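Local coordinates for protein cerato-platanin 1 (Moniliophthora perniciosa, PDB 3SUJ) that is a secreted fungal member of the cerato-platanin family that binds zinc ions, its biological role not being firmly established, at residues 61-66 with 116-121. Residues are numbered along the deposited sequence; the frame is centred on the assembly and turned at random.
Sequences GSCYQL and RKVDFS. With ZN (zinc ion), chain D.
C63 and Q65 meet V118 on one face of an antiparallel strand pair, 63-66 with 116-118, part of the double-psi beta-barrel of the cerato-platanin fold. Q65 and R116 exchange both backbone bonds, Q65 N reaching R116 O at 2.8 Å and R116 N reaching Q65 O. Packing is tightest around C63: with SG anti to the backbone N (chi1 -176°), the sulfur lies 3.7 Å from V118 CG2 and forms a disulfide with C123, tying the strand to the C-terminal tail. V118 CG1 meets Q65 CB, while the amide NE2 of Q65 bonds Y79 OH. At C63 and V118 the pairing begins to open: V118 N still bonds C63 O at 3.0 Å, nearly straight (168°), but a water joins C63 N to V118 O. Farther on, the F120 ring slants past G61 O (CE1 at 3.1 Å) and sets CD1 against C63 CB, an apolar contact.

On the other face, K117 slants past the Y64 ring, its CE 3.4 Å from Y64 OH, and its NZ donates to S62 OG at 3.0 Å and also bonds N59. Replacing Y64 by an alanine is likely to leave K117 CE without the ring it lies against and F90 without its edge-to-face partner. The solvent side is looser: the R116 guanidinium leads away from the pair. Past the strand, D119 binds zinc through OD1 at 2.0 Å; its OD2 accepts from S121 N, closing an Asx turn.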
loop_
_atom_site.group_PDB
_atom_site.type_symbol
_atom_site.label_atom_id
_atom_site.label_comp_id
_atom_site.label_asym_id
_atom_site.label_seq_id
_atom_site.Cartn_x
_atom_site.Cartn_y
_atom_site.Cartn_z
ATOM N N GLY A 61 4.735 0.599 8.240
ATOM C CA GLY A 61 3.537 0.170 8.933
ATOM C C GLY A 61 2.467 1.234 9.059
ATOM O O GLY A 61 1.459 0.916 9.708
ATOM N N SER A 62 2.624 2.401 8.505
ATOM C CA SER A 62 1.554 3.407 8.576
ATOM C C SER A 62 0.435 3.052 7.613
ATOM O O SER A 62 0.625 2.322 6.621
ATOM C CB SER A 62 2.104 4.792 8.140
ATOM O OG SER A 62 2.857 5.454 9.090
ATOM N N CYS A 63 -0.734 3.571 7.909
ATOM C CA CYS A 63 -1.947 3.339 7.158
ATOM C C CYS A 63 -2.321 4.561 6.384
ATOM O O CYS A 63 -2.507 5.678 6.966
ATOM C CB CYS A 63 -3.044 2.993 8.154
ATOM S SG CYS A 63 -4.648 2.562 7.364
ATOM N N TYR A 64 -2.489 4.443 5.077
ATOM C CA TYR A 64 -2.819 5.571 4.203
ATOM C C TYR A 64 -4.170 5.362 3.600
ATOM O O TYR A 64 -4.414 4.292 2.946
ATOM C CB TYR A 64 -1.750 5.727 3.089
ATOM C CG TYR A 64 -0.437 6.141 3.630
ATOM C CD1 TYR A 64 -0.118 7.501 3.711
ATOM C CD2 TYR A 64 0.529 5.242 4.023
ATOM C CE1 TYR A 64 1.105 7.955 4.191
ATOM C CE2 TYR A 64 1.776 5.704 4.508
ATOM C CZ TYR A 64 2.055 7.028 4.527
ATOM O OH TYR A 64 3.305 7.421 5.014
ATOM N N GLN A 65 -5.038 6.343 3.704
ATOM C CA GLN A 65 -6.275 6.364 2.973
ATOM C C GLN A 65 -6.060 6.987 1.628
ATOM O O GLN A 65 -5.576 8.129 1.506
ATOM C CB GLN A 65 -7.254 7.203 3.745
ATOM C CG GLN A 65 -8.653 7.292 3.046
ATOM C CD GLN A 65 -9.549 8.286 3.764
ATOM O OE1 GLN A 65 -9.073 9.414 4.063
ATOM N NE2 GLN A 65 -10.753 7.935 4.116
ATOM N N LEU A 66 -6.352 6.214 0.588
ATOM C CA LEU A 66 -6.182 6.653 -0.791
ATOM C C LEU A 66 -7.540 6.712 -1.438
ATOM O O LEU A 66 -8.239 5.733 -1.454
ATOM C CB LEU A 66 -5.283 5.690 -1.565
ATOM C CG LEU A 66 -3.935 5.382 -0.925
ATOM C CD1 LEU A 66 -3.129 4.333 -1.759
ATOM C CD2 LEU A 66 -3.080 6.596 -0.796
ATOM N N ARG A 116 -4.332 10.625 2.665
ATOM C CA ARG A 116 -4.221 11.126 4.013
ATOM C C ARG A 116 -3.670 9.995 4.835
ATOM O O ARG A 116 -4.174 8.851 4.700
ATOM C CB ARG A 116 -5.665 11.405 4.428
ATOM C CG ARG A 116 -6.046 12.210 5.603
ATOM C CD ARG A 116 -7.265 12.836 4.886
ATOM N NE ARG A 116 -7.295 14.255 4.928
ATOM C CZ ARG A 116 -8.220 14.866 5.630
ATOM N NH1 ARG A 116 -9.127 14.141 6.288
ATOM N NH2 ARG A 116 -8.133 16.129 5.750
ATOM N N LYS A 117 -2.725 10.215 5.711
ATOM C CA LYS A 117 -2.376 9.209 6.730
ATOM C C LYS A 117 -3.468 9.158 7.772
ATOM O O LYS A 117 -3.951 10.238 8.191
ATOM C CB LYS A 117 -1.066 9.549 7.385
ATOM C CG LYS A 117 -0.680 8.269 8.247
ATOM C CD LYS A 117 0.609 8.348 8.972
ATOM C CE LYS A 117 1.901 8.376 8.017
ATOM N NZ LYS A 117 3.022 8.395 8.863
ATOM N N VAL A 118 -3.990 7.981 8.090
ATOM C CA VAL A 118 -5.100 7.801 9.038
ATOM C C VAL A 118 -4.681 6.795 10.107
ATOM O O VAL A 118 -3.644 6.163 10.057
ATOM C CB VAL A 118 -6.391 7.333 8.305
ATOM C CG1 VAL A 118 -6.860 8.364 7.288
ATOM C CG2 VAL A 118 -6.176 5.952 7.574
ATOM N N ASP A 119 -5.494 6.688 11.143
ATOM C CA ASP A 119 -5.212 5.743 12.210
ATOM C C ASP A 119 -5.093 4.366 11.654
ATOM O O ASP A 119 -5.869 3.958 10.820
ATOM C CB ASP A 119 -6.416 5.757 13.147
ATOM C CG ASP A 119 -6.157 5.027 14.452
ATOM O OD1 ASP A 119 -5.614 5.687 15.321
ATOM O OD2 ASP A 119 -6.395 3.813 14.537
ATOM N N PHE A 120 -4.208 3.560 12.244
ATOM C CA PHE A 120 -3.937 2.236 11.771
ATOM C C PHE A 120 -5.171 1.358 11.861
ATOM O O PHE A 120 -5.325 0.400 11.089
ATOM C CB PHE A 120 -2.788 1.638 12.536
ATOM C CG PHE A 120 -2.332 0.343 11.916
ATOM C CD1 PHE A 120 -1.485 0.365 10.779
ATOM C CD2 PHE A 120 -2.882 -0.875 12.308
ATOM C CE1 PHE A 120 -1.135 -0.788 10.143
ATOM C CE2 PHE A 120 -2.527 -2.077 11.616
ATOM C CZ PHE A 120 -1.619 -2.008 10.528
ATOM N N SER A 121 -6.071 1.653 12.837
ATOM C CA SER A 121 -7.282 0.921 12.922
ATOM C C SER A 121 -8.088 0.882 11.581
ATOM O O SER A 121 -8.848 -0.078 11.342
ATOM C CB SER A 121 -8.264 1.482 13.975
ATOM O OG SER A 121 -8.556 2.830 13.703
HETATM ZN ZN ZN D . -5.675 4.826 17.097
HETATM O O HOH W 1 -1.036 5.105 10.263
#